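Local coordinates for multifunctional non-homologous end joining DNA repair protein LigD (Mycobacterium tuberculosis, PDB 2IRU) that probably repairs DNA double-strand breaks together with Ku by non-homologous end joining, its polymerase domain, the part present here, filling gaps before the ends are sealed, at residues Ala256-Thr259 and Trp260-Asp264; Val84-Ser88 and Gly89-Tyr93. One frame throughout, in Å; residues are numbered along the deposited sequence.

Contact 1 (256-264) and contact 2 (84-93) lie within the primase-polymerase domain but on opposite sides of the chain's centre, their own centres 37 Å apart and their nearest atoms about 21 Å apart, so they do not touch. Contact 2, the earlier in sequence, is a surface hairpin; by similarity, residues 86-91 bind target DNA, and the Tyr93 side chain is about 7 Å from that of Thr239 and about 8 Å from that of His114, both probable substrate-binding residues. Contact 1 starts a short helix after strand 253-257, where the Leu263 side chain comes about 4 Å from that of Leu180, another probable substrate-binding residue.

Contact 1: residues Ala256-Thr259 and Trp260-Asp264; sequences APRT and WAELD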
ATOM      1  N   ALA A 256       3.276  -6.487   4.077  1.00  9.47           N
ATOM      2  CA  ALA A 256       4.676  -6.956   4.181  1.00  9.00           C
ATOM      3  C   ALA A 256       5.190  -7.539   2.851  1.00 10.36           C
ATOM      4  O   ALA A 256       4.594  -8.517   2.362  1.00 10.39           O
ATOM      5  CB  ALA A 256       4.842  -8.013   5.287  1.00  9.34           C
ATOM      6  N   PRO A 257       6.297  -6.981   2.296  1.00 11.84           N
ATOM      7  CA  PRO A 257       6.890  -7.653   1.124  1.00 11.50           C
ATOM      8  C   PRO A 257       7.344  -9.066   1.450  1.00 11.81           C
ATOM      9  O   PRO A 257       7.882  -9.339   2.563  1.00 12.32           O
ATOM     10  CB  PRO A 257       8.116  -6.783   0.773  1.00 11.93           C
ATOM     11  CG  PRO A 257       7.792  -5.430   1.302  1.00 12.22           C
ATOM     12  CD  PRO A 257       7.006  -5.730   2.615  1.00 11.64           C
ATOM     13  N   ARG A 258       7.138  -9.955   0.471  1.00 11.41           N
ATOM     14  CA  ARG A 258       7.504 -11.368   0.605  1.00 12.68           C
ATOM     15  C   ARG A 258       8.337 -11.796  -0.599  1.00 13.69           C
ATOM     16  O   ARG A 258       8.366 -11.109  -1.638  1.00 13.76           O
ATOM     17  CB  ARG A 258       6.252 -12.267   0.685  1.00 12.60           C
ATOM     18  CG  ARG A 258       5.180 -11.794   1.691  1.00 14.39           C
ATOM     19  CD  ARG A 258       5.704 -11.671   3.131  1.00 14.82           C
ATOM     20  NE  ARG A 258       5.808 -12.961   3.826  1.00 15.42           N
ATOM     21  CZ  ARG A 258       4.814 -13.539   4.509  1.00 16.22           C
ATOM     22  NH1 ARG A 258       3.605 -12.977   4.577  1.00 13.61           N
ATOM     23  NH2 ARG A 258       5.027 -14.691   5.134  1.00 19.49           N
ATOM     24  N   THR A 259       9.036 -12.916  -0.428  1.00 13.42           N
ATOM     25  CA  THR A 259       9.622 -13.631  -1.577  1.00 14.67           C
ATOM     26  C   THR A 259       8.589 -14.578  -2.216  1.00 14.43           C
ATOM     27  O   THR A 259       7.621 -15.030  -1.568  1.00 14.26           O
ATOM     28  CB  THR A 259      10.854 -14.456  -1.168  1.00 15.06           C
ATOM     29  OG1 THR A 259      10.430 -15.555  -0.363  1.00 16.95           O
ATOM     30  CG2 THR A 259      11.862 -13.611  -0.369  1.00 15.70           C
ATOM     31  N   TRP A 260       8.828 -14.921  -3.477  1.00 15.20           N
ATOM     32  CA  TRP A 260       7.954 -15.880  -4.157  1.00 15.91           C
ATOM     33  C   TRP A 260       7.971 -17.239  -3.428  1.00 16.29           C
ATOM     34  O   TRP A 260       6.924 -17.866  -3.257  1.00 16.74           O
ATOM     35  CB  TRP A 260       8.324 -15.966  -5.637  1.00 16.23           C
ATOM     36  CG  TRP A 260       7.771 -14.760  -6.378  1.00 15.94           C
ATOM     37  CD1 TRP A 260       8.464 -13.639  -6.774  1.00 15.54           C
ATOM     38  CD2 TRP A 260       6.403 -14.533  -6.744  1.00 16.98           C
ATOM     39  NE1 TRP A 260       7.613 -12.738  -7.389  1.00 15.70           N
ATOM     40  CE2 TRP A 260       6.340 -13.262  -7.378  1.00 16.07           C
ATOM     41  CE3 TRP A 260       5.223 -15.290  -6.619  1.00 14.74           C
ATOM     42  CZ2 TRP A 260       5.144 -12.736  -7.897  1.00 16.75           C
ATOM     43  CZ3 TRP A 260       4.023 -14.754  -7.121  1.00 15.33           C
ATOM     44  CH2 TRP A 260       3.997 -13.484  -7.735  1.00 15.30           C
ATOM     45  N   ALA A 261       9.135 -17.640  -2.922  1.00 16.60           N
ATOM     46  CA  ALA A 261       9.245 -18.919  -2.210  1.00 17.45           C
ATOM     47  C   ALA A 261       8.436 -18.911  -0.922  1.00 17.80           C
ATOM     48  O   ALA A 261       7.860 -19.929  -0.537  1.00 18.32           O
ATOM     49  CB  ALA A 261      10.715 -19.296  -1.947  1.00 18.65           C
ATOM     50  N   GLU A 262       8.334 -17.740  -0.292  1.00 16.76           N
ATOM     51  CA  GLU A 262       7.486 -17.615   0.879  1.00 17.54           C
ATOM     52  C   GLU A 262       6.019 -17.938   0.583  1.00 18.15           C
ATOM     53  O   GLU A 262       5.325 -18.500   1.421  1.00 17.60           O
ATOM     54  CB  GLU A 262       7.652 -16.221   1.511  1.00 16.91           C
ATOM     55  CG  GLU A 262       8.867 -16.196   2.458  1.00 18.41           C
ATOM     56  CD  GLU A 262       9.328 -14.816   2.852  1.00 19.74           C
ATOM     57  OE1 GLU A 262       8.703 -13.813   2.419  1.00 17.21           O
ATOM     58  OE2 GLU A 262      10.351 -14.736   3.594  1.00 19.59           O
ATOM     59  N   LEU A 263       5.543 -17.568  -0.607  1.00 19.65           N
ATOM     60  CA  LEU A 263       4.152 -17.833  -0.976  1.00 20.70           C
ATOM     61  C   LEU A 263       3.845 -19.312  -1.122  1.00 21.99           C
ATOM     62  O   LEU A 263       2.682 -19.701  -1.022  1.00 23.17           O
ATOM     63  CB  LEU A 263       3.761 -17.099  -2.260  1.00 20.68           C
ATOM     64  CG  LEU A 263       3.656 -15.586  -2.204  1.00 19.40           C
ATOM     65  CD1 LEU A 263       2.815 -15.067  -3.374  1.00 17.66           C
ATOM     66  CD2 LEU A 263       3.091 -15.087  -0.870  1.00 19.51           C
ATOM     67  N   ASP A 264       4.884 -20.128  -1.336  1.00 22.79           N
ATOM     68  CA  ASP A 264       4.750 -21.587  -1.484  1.00 23.52           C
ATOM     69  C   ASP A 264       4.506 -22.315  -0.161  1.00 23.42           C
ATOM     70  O   ASP A 264       4.327 -23.541  -0.147  1.00 23.57           O
ATOM     71  CB  ASP A 264       6.002 -22.204  -2.135  1.00 24.40           C
ATOM     72  CG  ASP A 264       6.505 -21.416  -3.327  1.00 26.35           C
ATOM     73  OD1 ASP A 264       6.370 -20.175  -3.330  1.00 31.16           O
ATOM     74  OD2 ASP A 264       7.074 -22.030  -4.247  1.00 27.64           O
TER
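One carboxylate oxygen, Glu262 OE1, is shared by the backbone N-H of Thr259 and the side chain of Arg258, which joins a capping box to a salt bridge. Two reciprocal bonds define the box at the N-terminus of the short helix 260-263. Thr259 is the N-cap: its OG1 accepts from Glu262 N at 3.0 Å, with an N-H...O angle of 149°. In return Thr259 N donates to Glu262 OE1 at 3.0 Å, a straighter bond at 159° that meets the carboxylate from above its plane. The Thr259 side chain can serve as cap because chi1 of 70° places OG1 between its own backbone N and carbonyl carbon; Glu262 then runs across it at about a right angle, with CG 3.3 Å from OG1.

Arg258 adds a weaker element. Its chain bends at chi2 and chi3 and brings NE 3.3 Å from Glu262 OE1, a weak bond within the salt bridge, made at the guanidinium edge. NH1 is used elsewhere, by Thr174 OG1 and Arg269 O, while Glu262 OE2 pairs with Arg279. The carboxylate is therefore gripped through both oxygens, and the two arginines would be expected to stabilise its negative charge.

Beyond the cap, the indole of Trp260 packs on Ala156 and Arg157 of helix 149-164, with a cation-pi contact to Arg160, and its NE1 donates to Thr170 O. Along the backbone, Leu263 N reaches Thr259 O in a weak bond of 3.4 Å.

Contact 2: residues Val84-Ser88 and Gly89-Tyr93; sequences VAHRS and GTTTY
His86 folds back over Gly89 inside a beta hairpin whose six-residue loop joins strands 80-84 and 91-95. From CB, chi1 of 55° sets CG between the backbone N and the carbonyl carbon, and the ring swings across the loop. CG is 4.0 Å from Gly89 O. ND1 and CE1 lie near Gly89 N, and the Gly89 CA sits over the ring face, 4.2 Å from its centroid and 25° off the normal, a CH-pi contact. Farther round, CD2 approaches the Thr91 hydroxyl, and at the tip NE2 lies 3.0 Å from Thr91 OG1 and also near Thr90 N.

The chain itself reverses through a type I turn from His86 to Gly89, closed by a weak Gly89 N to His86 O bond. Gly89, the last residue of the turn, has a backbone conformation suited to a residue with no side chain.

The antiparallel hydrogen-bonded pair Val84 and Thr91 fixes the strand register: Val84 N to Thr91 O and Thr91 N to Val84 O are both 2.8 Å, the former nearly straight at 169°. Val84 CG2 also touches Tyr93 CE2 at 3.7 Å, and the Val84 side chain meets Trp118 and Phe120 of strand 118-122 as well.

This chemistry implies a hairpin whose strand base is firmly bonded and whose exposed tip, rich in hydroxyl, imidazole and guanidinium groups, suits the DNA contact inferred for 86-91.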
ATOM      1  N   VAL A  84      -4.553  17.626  -6.007  1.00 11.69           N
ATOM      2  CA  VAL A  84      -5.226  16.861  -7.076  1.00 14.00           C
ATOM      3  C   VAL A  84      -6.601  17.463  -7.344  1.00 15.38           C
ATOM      4  O   VAL A  84      -7.362  17.745  -6.409  1.00 14.25           O
ATOM      5  CB  VAL A  84      -5.391  15.378  -6.686  1.00 14.84           C
ATOM      6  CG1 VAL A  84      -5.754  14.544  -7.934  1.00 15.37           C
ATOM      7  CG2 VAL A  84      -4.125  14.863  -6.015  1.00 15.26           C
ATOM      8  N   ALA A  85      -6.932  17.665  -8.621  1.00 17.26           N
ATOM      9  CA  ALA A  85      -8.206  18.286  -8.974  1.00 20.71           C
ATOM     10  C   ALA A  85      -9.197  17.227  -9.427  1.00 22.55           C
ATOM     11  O   ALA A  85      -9.185  16.825 -10.588  1.00 23.63           O
ATOM     12  CB  ALA A  85      -8.014  19.355 -10.057  1.00 20.25           C
ATOM     13  N   HIS A  86     -10.034  16.769  -8.502  1.00 24.96           N
ATOM     14  CA  HIS A  86     -11.025  15.719  -8.771  1.00 27.19           C
ATOM     15  C   HIS A  86     -12.355  16.309  -9.254  1.00 28.07           C
ATOM     16  O   HIS A  86     -12.488  17.522  -9.375  1.00 28.43           O
ATOM     17  CB  HIS A  86     -11.236  14.845  -7.533  1.00 27.55           C
ATOM     18  CG  HIS A  86     -11.618  15.610  -6.301  1.00 29.11           C
ATOM     19  ND1 HIS A  86     -12.924  15.728  -5.870  1.00 30.60           N
ATOM     20  CD2 HIS A  86     -10.864  16.291  -5.404  1.00 29.14           C
ATOM     21  CE1 HIS A  86     -12.956  16.444  -4.760  1.00 31.72           C
ATOM     22  NE2 HIS A  86     -11.719  16.797  -4.455  1.00 30.28           N
ATOM     23  N   ARG A  87     -13.337  15.440  -9.510  1.00 29.53           N
ATOM     24  CA  ARG A  87     -14.650  15.839 -10.048  1.00 30.48           C
ATOM     25  C   ARG A  87     -15.448  16.814  -9.160  1.00 30.60           C
ATOM     26  O   ARG A  87     -16.082  17.739  -9.681  1.00 31.13           O
ATOM     27  CB  ARG A  87     -15.481  14.592 -10.403  1.00 31.02           C
ATOM     28  CG  ARG A  87     -16.799  14.841 -11.159  1.00 32.22           C
ATOM     29  CD  ARG A  87     -18.028  14.668 -10.252  1.00 35.06           C
ATOM     30  NE  ARG A  87     -18.599  15.945  -9.813  1.00 37.03           N
ATOM     31  CZ  ARG A  87     -19.282  16.134  -8.681  1.00 37.92           C
ATOM     32  NH1 ARG A  87     -19.482  15.131  -7.827  1.00 37.70           N
ATOM     33  NH2 ARG A  87     -19.759  17.343  -8.395  1.00 38.25           N
ATOM     34  N   SER A  88     -15.417  16.617  -7.840  1.00 30.59           N
ATOM     35  CA  SER A  88     -16.217  17.461  -6.930  1.00 30.19           C
ATOM     36  C   SER A  88     -15.424  18.545  -6.187  1.00 29.64           C
ATOM     37  O   SER A  88     -15.827  18.992  -5.099  1.00 30.29           O
ATOM     38  CB  SER A  88     -17.002  16.601  -5.937  1.00 30.41           C
ATOM     39  OG  SER A  88     -16.137  15.826  -5.129  1.00 30.87           O
ATOM     40  N   GLY A  89     -14.309  18.973  -6.778  1.00 28.33           N
ATOM     41  CA  GLY A  89     -13.450  19.984  -6.159  1.00 26.02           C
ATOM     42  C   GLY A  89     -11.965  19.746  -6.356  1.00 23.91           C
ATOM     43  O   GLY A  89     -11.507  19.465  -7.476  1.00 24.40           O
ATOM     44  N   THR A  90     -11.214  19.856  -5.260  1.00 21.31           N
ATOM     45  CA  THR A  90      -9.756  19.842  -5.297  1.00 18.04           C
ATOM     46  C   THR A  90      -9.250  19.418  -3.905  1.00 15.97           C
ATOM     47  O   THR A  90      -9.843  19.786  -2.884  1.00 16.84           O
ATOM     48  CB  THR A  90      -9.200  21.232  -5.700  1.00 18.61           C
ATOM     49  OG1 THR A  90      -9.358  21.437  -7.119  1.00 17.87           O
ATOM     50  CG2 THR A  90      -7.759  21.358  -5.357  1.00 17.28           C
ATOM     51  N   THR A  91      -8.196  18.612  -3.853  1.00 12.42           N
ATOM     52  CA  THR A  91      -7.716  18.105  -2.542  1.00 10.23           C
ATOM     53  C   THR A  91      -6.220  18.261  -2.473  1.00  9.10           C
ATOM     54  O   THR A  91      -5.524  17.883  -3.405  1.00  8.91           O
ATOM     55  CB  THR A  91      -8.044  16.616  -2.369  1.00 10.46           C
ATOM     56  OG1 THR A  91      -9.468  16.432  -2.440  1.00 13.17           O
ATOM     57  CG2 THR A  91      -7.525  16.089  -1.011  1.00 10.44           C
ATOM     58  N   THR A  92      -5.723  18.840  -1.390  1.00  6.95           N
ATOM     59  CA  THR A  92      -4.289  18.983  -1.228  1.00  6.24           C
ATOM     60  C   THR A  92      -3.824  17.940  -0.210  1.00  6.27           C
ATOM     61  O   THR A  92      -4.277  17.938   0.918  1.00  5.92           O
ATOM     62  CB  THR A  92      -3.926  20.408  -0.733  1.00  7.11           C
ATOM     63  OG1 THR A  92      -4.343  21.373  -1.716  1.00  6.56           O
ATOM     64  CG2 THR A  92      -2.428  20.490  -0.495  1.00  7.67           C
ATOM     65  N   TYR A  93      -2.976  17.015  -0.635  1.00  4.75           N
ATOM     66  CA  TYR A  93      -2.509  15.914   0.211  1.00  6.36           C
ATOM     67  C   TYR A  93      -1.099  16.126   0.737  1.00  5.04           C
ATOM     68  O   TYR A  93      -0.318  16.781   0.056  1.00  6.45           O
ATOM     69  CB  TYR A  93      -2.412  14.642  -0.625  1.00  5.83           C
ATOM     70  CG  TYR A  93      -3.693  14.021  -1.094  1.00  5.60           C
ATOM     71  CD1 TYR A  93      -4.212  12.910  -0.414  1.00  7.29           C
ATOM     72  CD2 TYR A  93      -4.332  14.485  -2.260  1.00  7.56           C
ATOM     73  CE1 TYR A  93      -5.362  12.268  -0.882  1.00  7.52           C
ATOM     74  CE2 TYR A  93      -5.493  13.859  -2.719  1.00  8.89           C
ATOM     75  CZ  TYR A  93      -5.987  12.760  -2.015  1.00  8.93           C
ATOM     76  OH  TYR A  93      -7.124  12.124  -2.486  1.00 10.84           O
TER